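Local coordinates for protein 4-hydroxybenzoyl-CoA Thioesterase (Pseudomonas sp. CBS3, PDB 1LO7) that hydrolyses 4-hydroxybenzoyl-CoA to 4-hydroxybenzoate and coenzyme A, the last step in converting 4-chlorobenzoate to 4-hydroxybenzoate, at residues A2-M7 against T79-I84; Q94-S99 against A113-V118. One frame throughout, in Å; residues are numbered along the deposited sequence.

Contact 1 of 2, residues A2-M7 against T79-I84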
loop_
_atom_site.group_PDB
_atom_site.type_symbol
_atom_site.label_atom_id
_atom_site.label_comp_id
_atom_site.label_asym_id
_atom_site.label_seq_id
_atom_site.Cartn_x
_atom_site.Cartn_y
_atom_site.Cartn_z
ATOM N N ALA A 2 9.628 -13.104 27.759
ATOM C CA ALA A 2 10.361 -13.646 26.631
ATOM C C ALA A 2 11.154 -12.532 26.004
ATOM O O ALA A 2 10.921 -11.354 26.365
ATOM C CB ALA A 2 9.437 -14.317 25.608
ATOM N N ARG A 3 12.060 -12.932 25.104
ATOM C CA ARG A 3 12.946 -12.002 24.383
ATOM C C ARG A 3 12.104 -11.106 23.512
ATOM O O ARG A 3 11.382 -11.565 22.634
ATOM C CB ARG A 3 13.952 -12.728 23.529
ATOM C CG ARG A 3 14.840 -11.768 22.780
ATOM C CD ARG A 3 16.114 -12.452 22.309
ATOM N NE ARG A 3 17.080 -11.484 21.814
ATOM C CZ ARG A 3 18.076 -11.815 21.024
ATOM N NH1 ARG A 3 18.256 -13.082 20.612
ATOM N NH2 ARG A 3 18.896 -10.841 20.643
ATOM N N SER A 4 12.207 -9.858 23.825
ATOM C CA SER A 4 11.453 -8.824 23.151
ATOM C C SER A 4 12.334 -7.890 22.313
ATOM O O SER A 4 13.406 -7.456 22.706
ATOM C CB SER A 4 10.726 -8.095 24.287
ATOM O OG SER A 4 10.065 -6.956 23.837
ATOM N N ILE A 5 11.879 -7.581 21.124
ATOM C CA ILE A 5 12.617 -6.681 20.263
ATOM C C ILE A 5 11.726 -5.460 20.027
ATOM O O ILE A 5 10.516 -5.577 19.788
ATOM C CB ILE A 5 12.973 -7.343 18.916
ATOM C CG1 ILE A 5 13.855 -8.579 19.149
ATOM C CG2 ILE A 5 13.635 -6.378 17.913
ATOM C CD1 ILE A 5 15.280 -8.230 19.606
ATOM N N THR A 6 12.317 -4.287 20.070
ATOM C CA THR A 6 11.501 -3.120 19.853
ATOM C C THR A 6 11.961 -2.371 18.647
ATOM O O THR A 6 13.154 -2.336 18.313
ATOM C CB THR A 6 11.670 -2.171 21.054
ATOM O OG1 THR A 6 11.030 -2.707 22.190
ATOM C CG2 THR A 6 11.028 -0.844 20.701
ATOM N N MET A 7 10.999 -1.754 17.983
ATOM C CA MET A 7 11.283 -0.928 16.818
ATOM C C MET A 7 10.307 0.212 16.748
ATOM O O MET A 7 9.203 0.130 17.273
ATOM C CB MET A 7 11.429 -1.624 15.456
ATOM C CG MET A 7 10.131 -2.182 14.955
ATOM S SD MET A 7 10.274 -2.742 13.236
ATOM C CE MET A 7 10.428 -1.184 12.351
ATOM N N THR A 79 5.856 2.874 18.847
ATOM C CA THR A 79 6.855 1.991 19.352
ATOM C C THR A 79 6.228 0.609 19.309
ATOM O O THR A 79 5.136 0.419 19.862
ATOM C CB THR A 79 7.304 2.352 20.766
ATOM O OG1 THR A 79 8.058 3.535 20.695
ATOM C CG2 THR A 79 8.212 1.248 21.259
ATOM N N ILE A 80 6.883 -0.312 18.605
ATOM C CA ILE A 80 6.370 -1.670 18.512
ATOM C C ILE A 80 7.266 -2.658 19.316
ATOM O O ILE A 80 8.491 -2.674 19.129
ATOM C CB ILE A 80 6.261 -2.117 17.062
ATOM C CG1 ILE A 80 5.585 -1.004 16.257
ATOM C CG2 ILE A 80 5.491 -3.456 17.011
ATOM C CD1 ILE A 80 5.387 -1.389 14.793
ATOM N N GLU A 81 6.661 -3.452 20.203
ATOM C CA GLU A 81 7.391 -4.450 20.992
ATOM C C GLU A 81 6.910 -5.819 20.542
ATOM O O GLU A 81 5.721 -6.099 20.548
ATOM C CB GLU A 81 7.163 -4.213 22.487
ATOM C CG GLU A 81 7.998 -5.131 23.364
ATOM C CD GLU A 81 8.065 -4.608 24.766
ATOM O OE1 GLU A 81 7.736 -3.469 25.028
ATOM O OE2 GLU A 81 8.572 -5.452 25.640
ATOM N N THR A 82 7.858 -6.639 20.095
ATOM C CA THR A 82 7.563 -7.952 19.569
ATOM C C THR A 82 8.300 -9.073 20.311
ATOM O O THR A 82 9.482 -8.975 20.617
ATOM C CB THR A 82 8.019 -7.990 18.071
ATOM O OG1 THR A 82 7.326 -6.998 17.336
ATOM C CG2 THR A 82 7.763 -9.353 17.424
ATOM N N CYS A 83 7.557 -10.141 20.594
ATOM C CA CYS A 83 8.131 -11.315 21.240
ATOM C C CYS A 83 7.405 -12.555 20.769
ATOM O O CYS A 83 6.351 -12.495 20.148
ATOM C CB CYS A 83 8.098 -11.244 22.775
ATOM S SG CYS A 83 6.421 -11.426 23.422
ATOM N N ILE A 84 7.999 -13.697 21.046
ATOM C CA ILE A 84 7.390 -14.938 20.719
ATOM C C ILE A 84 6.723 -15.354 22.038
ATOM O O ILE A 84 7.390 -15.516 23.058
ATOM C CB ILE A 84 8.393 -15.988 20.311
ATOM C CG1 ILE A 84 9.136 -15.510 19.068
ATOM C CG2 ILE A 84 7.650 -17.328 20.079
ATOM C CD1 ILE A 84 8.281 -15.686 17.818
HETATM O O HOH W 1 10.625 -13.969 22.099
#
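Thr6 and Thr79 share one rotamer. In each, OG1 is anti to the carbonyl carbon (chi1 -72° and -71°), which sends the methyl the other way, anti to the backbone N. This brings Thr6 CG2 to 3.6 Å from Thr79 CG2, a diagonal contact, since Thr6 is paired in register with Glu81. Ser4 OG also reaches towards the Glu81 carboxylate, but its placement is doubtful. The backbones form an antiparallel ladder. Ile5 N reaches Thr82 O at 2.8 Å, and Thr82 N returns to Ile5 O at 2.9 Å. Met7 and Ile80 make the next hydrogen-bonded pair; here Ile80 N meets Met7 O at 2.7 Å in a nearly straight bond (172°). Between these pairs, Thr6 CA lies 3.1 Å from Ile80 O in a CA-H...O contact. Towards Ala2 the direct bonds give out. A water takes over, donating to Arg3 O at 2.6 Å and accepting from Ile84 N at 2.8 Å. On the face of Ile5 and Thr82, both side chains touch helix 25-41, and Thr82 OG1 is hydrogen-bonded to His96. Met7 CG packs on Ile80 CB on that same face. The contact thus fastens the N-terminal strand to the hot dog sheet chiefly through main-chain bonds, so its hold probably depends little on side-chain polarity.

Contact 2 of 2, residues Q94-S99 against A113-V118. With 4CO (4-hydroxyphenacyl coenzyme A), chain B.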
loop_
_atom_site.group_PDB
_atom_site.type_symbol
_atom_site.label_atom_id
_atom_site.label_comp_id
_atom_site.label_asym_id
_atom_site.label_seq_id
_atom_site.Cartn_x
_atom_site.Cartn_y
_atom_site.Cartn_z
ATOM N N GLN A 94 3.365 -15.011 17.697
ATOM C CA GLN A 94 4.193 -13.826 17.792
ATOM C C GLN A 94 3.290 -12.647 18.223
ATOM O O GLN A 94 2.319 -12.300 17.545
ATOM C CB GLN A 94 4.900 -13.506 16.443
ATOM C CG GLN A 94 6.078 -12.540 16.575
ATOM C CD GLN A 94 6.914 -12.510 15.291
ATOM O OE1 GLN A 94 8.143 -12.329 15.325
ATOM N NE2 GLN A 94 6.266 -12.709 14.161
ATOM N N ARG A 95 3.622 -12.071 19.355
ATOM C CA ARG A 95 2.840 -10.969 19.886
ATOM C C ARG A 95 3.510 -9.633 19.612
ATOM O O ARG A 95 4.742 -9.486 19.748
ATOM C CB ARG A 95 2.648 -11.129 21.407
ATOM C CG ARG A 95 2.061 -9.838 22.044
ATOM C CD ARG A 95 1.495 -10.073 23.437
ATOM N NE ARG A 95 0.341 -10.957 23.369
ATOM C CZ ARG A 95 -0.341 -11.340 24.439
ATOM N NH1 ARG A 95 -0.006 -10.946 25.666
ATOM N NH2 ARG A 95 -1.369 -12.136 24.275
ATOM N N HIS A 96 2.674 -8.644 19.226
ATOM C CA HIS A 96 3.159 -7.308 18.962
ATOM C C HIS A 96 2.338 -6.283 19.744
ATOM O O HIS A 96 1.108 -6.311 19.669
ATOM C CB HIS A 96 3.070 -6.910 17.497
ATOM C CG HIS A 96 3.609 -7.879 16.504
ATOM N ND1 HIS A 96 4.933 -7.878 16.161
ATOM C CD2 HIS A 96 2.957 -8.802 15.762
ATOM C CE1 HIS A 96 5.084 -8.813 15.237
ATOM N NE2 HIS A 96 3.909 -9.407 14.995
ATOM N N SER A 97 3.003 -5.411 20.502
ATOM C CA SER A 97 2.301 -4.359 21.239
ATOM C C SER A 97 2.746 -3.024 20.653
ATOM O O SER A 97 3.958 -2.740 20.579
ATOM C CB SER A 97 2.590 -4.435 22.715
ATOM O OG SER A 97 2.206 -5.747 23.134
ATOM N N VAL A 98 1.768 -2.205 20.212
ATOM C CA VAL A 98 2.058 -0.907 19.579
ATOM C C VAL A 98 1.607 0.232 20.493
ATOM O O VAL A 98 0.441 0.297 20.922
ATOM C CB VAL A 98 1.323 -0.747 18.225
ATOM C CG1 VAL A 98 1.702 0.586 17.561
ATOM C CG2 VAL A 98 1.636 -1.942 17.303
ATOM N N SER A 99 2.541 1.125 20.776
ATOM C CA SER A 99 2.193 2.230 21.638
ATOM C C SER A 99 2.710 3.528 21.086
ATOM O O SER A 99 3.547 3.574 20.187
ATOM C CB SER A 99 2.763 2.043 23.036
ATOM O OG SER A 99 4.167 1.987 22.987
ATOM N N ALA A 113 -1.496 -7.174 18.553
ATOM C CA ALA A 113 -1.902 -8.280 17.737
ATOM C C ALA A 113 -1.098 -9.534 18.107
ATOM O O ALA A 113 0.095 -9.436 18.409
ATOM C CB ALA A 113 -1.687 -8.001 16.238
ATOM N N ASP A 114 -1.785 -10.681 18.100
ATOM C CA ASP A 114 -1.158 -11.960 18.327
ATOM C C ASP A 114 -1.261 -12.623 16.967
ATOM O O ASP A 114 -2.366 -12.946 16.488
ATOM C CB ASP A 114 -1.870 -12.831 19.343
ATOM C CG ASP A 114 -1.512 -12.391 20.724
ATOM O OD1 ASP A 114 -0.576 -11.674 20.962
ATOM O OD2 ASP A 114 -2.300 -12.854 21.646
ATOM N N GLU A 115 -0.103 -12.814 16.328
ATOM C CA GLU A 115 -0.027 -13.445 15.018
ATOM C C GLU A 115 0.437 -14.878 15.152
ATOM O O GLU A 115 1.359 -15.145 15.920
ATOM C CB GLU A 115 1.008 -12.720 14.086
ATOM C CG GLU A 115 0.625 -11.256 13.771
ATOM C CD GLU A 115 1.638 -10.631 12.851
ATOM O OE1 GLU A 115 2.817 -10.874 12.901
ATOM O OE2 GLU A 115 1.123 -9.764 12.012
ATOM N N ILE A 116 -0.180 -15.759 14.389
ATOM C CA ILE A 116 0.243 -17.141 14.396
ATOM C C ILE A 116 0.902 -17.358 13.042
ATOM O O ILE A 116 0.278 -17.176 12.002
ATOM C CB ILE A 116 -0.858 -18.155 14.643
ATOM C CG1 ILE A 116 -1.554 -17.826 15.998
ATOM C CG2 ILE A 116 -0.212 -19.551 14.624
ATOM C CD1 ILE A 116 -2.517 -18.915 16.493
ATOM N N ARG A 117 2.190 -17.707 13.045
ATOM C CA ARG A 117 2.890 -17.908 11.800
ATOM C C ARG A 117 3.607 -19.249 11.799
ATOM O O ARG A 117 3.644 -19.984 12.816
ATOM C CB ARG A 117 3.944 -16.799 11.667
ATOM C CG ARG A 117 3.370 -15.402 11.341
ATOM C CD ARG A 117 4.445 -14.339 11.499
ATOM N NE ARG A 117 3.989 -12.944 11.339
ATOM C CZ ARG A 117 4.093 -12.258 10.199
ATOM N NH1 ARG A 117 4.584 -12.795 9.057
ATOM N NH2 ARG A 117 3.687 -10.985 10.218
ATOM N N VAL A 118 4.195 -19.556 10.648
ATOM C CA VAL A 118 4.952 -20.800 10.514
ATOM C C VAL A 118 6.096 -20.544 9.612
ATOM O O VAL A 118 6.029 -19.645 8.776
ATOM C CB VAL A 118 4.143 -21.872 9.835
ATOM C CG1 VAL A 118 2.915 -22.225 10.656
ATOM C CG2 VAL A 118 3.786 -21.487 8.398
HETATM N N1A 4CO B . -5.072 -21.073 13.741
HETATM C C2A 4CO B . -4.043 -21.580 14.484
HETATM N N3A 4CO B . -3.052 -22.325 14.068
HETATM C C4A 4CO B . -3.114 -22.558 12.739
HETATM C C5A 4CO B . -4.099 -22.124 11.869
HETATM C C6A 4CO B . -5.122 -21.331 12.410
HETATM N N6A 4CO B . -6.109 -20.848 11.685
HETATM N N7A 4CO B . -3.854 -22.572 10.574
HETATM C C8A 4CO B . -2.727 -23.288 10.677
HETATM N N9A 4CO B . -2.256 -23.329 11.964
HETATM C C1D 4CO B . -1.109 -24.081 12.481
HETATM C C2D 4CO B . -1.383 -25.581 12.506
HETATM O O2D 4CO B . -2.177 -25.956 13.634
HETATM C C3D 4CO B . 0.039 -26.091 12.661
HETATM O O3D 4CO B . 0.552 -25.734 13.920
HETATM P P3D 4CO B . 1.280 -26.779 14.856
HETATM O O7A 4CO B . 0.237 -27.492 15.566
HETATM O O8A 4CO B . 2.111 -27.679 14.052
HETATM O O9A 4CO B . 2.168 -25.966 15.836
HETATM C C4D 4CO B . 0.731 -25.174 11.658
HETATM O O4D 4CO B . -0.113 -23.987 11.543
HETATM C C5D 4CO B . 1.070 -25.752 10.316
HETATM O O5D 4CO B . -0.159 -25.976 9.619
HETATM P P1A 4CO B . -0.381 -27.382 8.920
HETATM O O1A 4CO B . -1.794 -27.330 8.515
HETATM O O2A 4CO B . -0.085 -28.491 9.798
HETATM O O3A 4CO B . 0.562 -27.513 7.732
HETATM P P2A 4CO B . 0.376 -27.126 6.186
HETATM O O4A 4CO B . 1.707 -27.294 5.565
HETATM O O5A 4CO B . -0.568 -28.067 5.587
HETATM O O6A 4CO B . -0.368 -25.675 5.965
HETATM C CBP 4CO B . 0.090 -23.493 5.257
HETATM C CCP 4CO B . 0.341 -24.529 6.356
HETATM C CDP 4CO B . 0.543 -24.017 3.884
HETATM C CEP 4CO B . 0.764 -22.177 5.622
HETATM C CAP 4CO B . -1.415 -23.311 5.002
HETATM O OAP 4CO B . -2.078 -22.930 6.209
HETATM C C9P 4CO B . -1.675 -22.079 4.136
HETATM O O9P 4CO B . -1.295 -22.051 2.984
HETATM N N8P 4CO B . -2.295 -20.934 4.773
HETATM C C7P 4CO B . -2.276 -19.740 3.920
HETATM C C6P 4CO B . -1.029 -18.878 4.165
HETATM C C5P 4CO B . -1.251 -17.500 3.531
HETATM O O5P 4CO B . -1.523 -17.357 2.344
HETATM N N4P 4CO B . -1.080 -16.417 4.470
HETATM C C3P 4CO B . -1.396 -15.091 3.959
HETATM C C2P 4CO B . -0.316 -14.575 3.045
HETATM S S1P 4CO B . 1.348 -15.053 3.511
HETATM O O1B 4CO B . 2.353 -11.963 3.842
HETATM C C1B 4CO B . 2.983 -12.962 3.544
HETATM C C2B 4CO B . 4.268 -13.233 4.201
HETATM C C3B 4CO B . 4.995 -14.391 3.833
HETATM C C4B 4CO B . 6.226 -14.649 4.432
HETATM C C5B 4CO B . 6.747 -13.740 5.377
HETATM O O2B 4CO B . 8.021 -13.949 5.946
HETATM C C6B 4CO B . 5.994 -12.594 5.756
HETATM C C7B 4CO B . 4.744 -12.338 5.160
HETATM C CB 4CO B . 2.454 -13.937 2.559
#
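Arg95 grips Asp114 side-on in a two-bond salt bridge. Arg95 NE donates to Asp114 OD1 at 2.7 Å, and Arg95 NH2 to Asp114 OD2 at 2.9 Å. Each oxygen uses its syn lone pair, and the guanidinium and carboxylate are almost coplanar. A bend at chi3 of Arg95 (-66°) turns the NE edge towards the acid. On the other face, Glu115 OE1 accepts three bonds. His96 NE2 reaches it at 2.8 Å from above the carboxylate plane, with ring and carboxylate 90° apart. Arg117 NE and Arg117 NH2 both close on the same oxygen, each 2.8 Å from Glu115 OE1. An alanine at Glu115 would remove this shared acceptor and would probably leave His96 NE2 and Arg117 NE without their mate, the guanidinium keeping its bonds to Asp32 and to the backbone of Thr59. The strands form a beta hairpin of the hot dog fold, with paired backbone bonds at Gln94-Glu115 and His96-Ala113; Gln94 N to Glu115 O measures 2.7 Å. Ala113 and Glu115 pack on Leu31 of helix 25-41, the long helix that the sheet wraps. Tyr24 of the second subunit packs on Arg117. At the ligand, C6B, a carbon of the 4-hydroxyphenacyl ring, lies at the edge of the guanidinium, 3.6 Å from Arg117 NH1. Ile116 CD1 touches the adenine at C2A, 3.7 Å away, and Val118 CG1 packs against the ribose of the same coenzyme A.

In the fold
The centres of contacts 1 and 2 lie about 9 Å apart in one antiparallel sheet. Four of its strands run in the order 4-10, 77-87, 91-101, 107-123, and 56-68 follows beyond 107-123. Contact 1 joins 4-10 to 77-87; contact 2 joins 91-101 to 107-123. Backbone bonds probably link the two middle strands directly, from Thr79 N to Ser99 O and from Ser97 N to Glu81 O. Along the chain the contacts come in series: contact 1 spans more than 70 residues, while contact 2 closes a local hairpin. Both lie against helix 25-41. Contact 2 supplies Ile116, Arg117 and Val118 to the ligand pocket. Contact 1 attaches the N-terminal strand, its Ile84 side chain about 11 Å from the ligand.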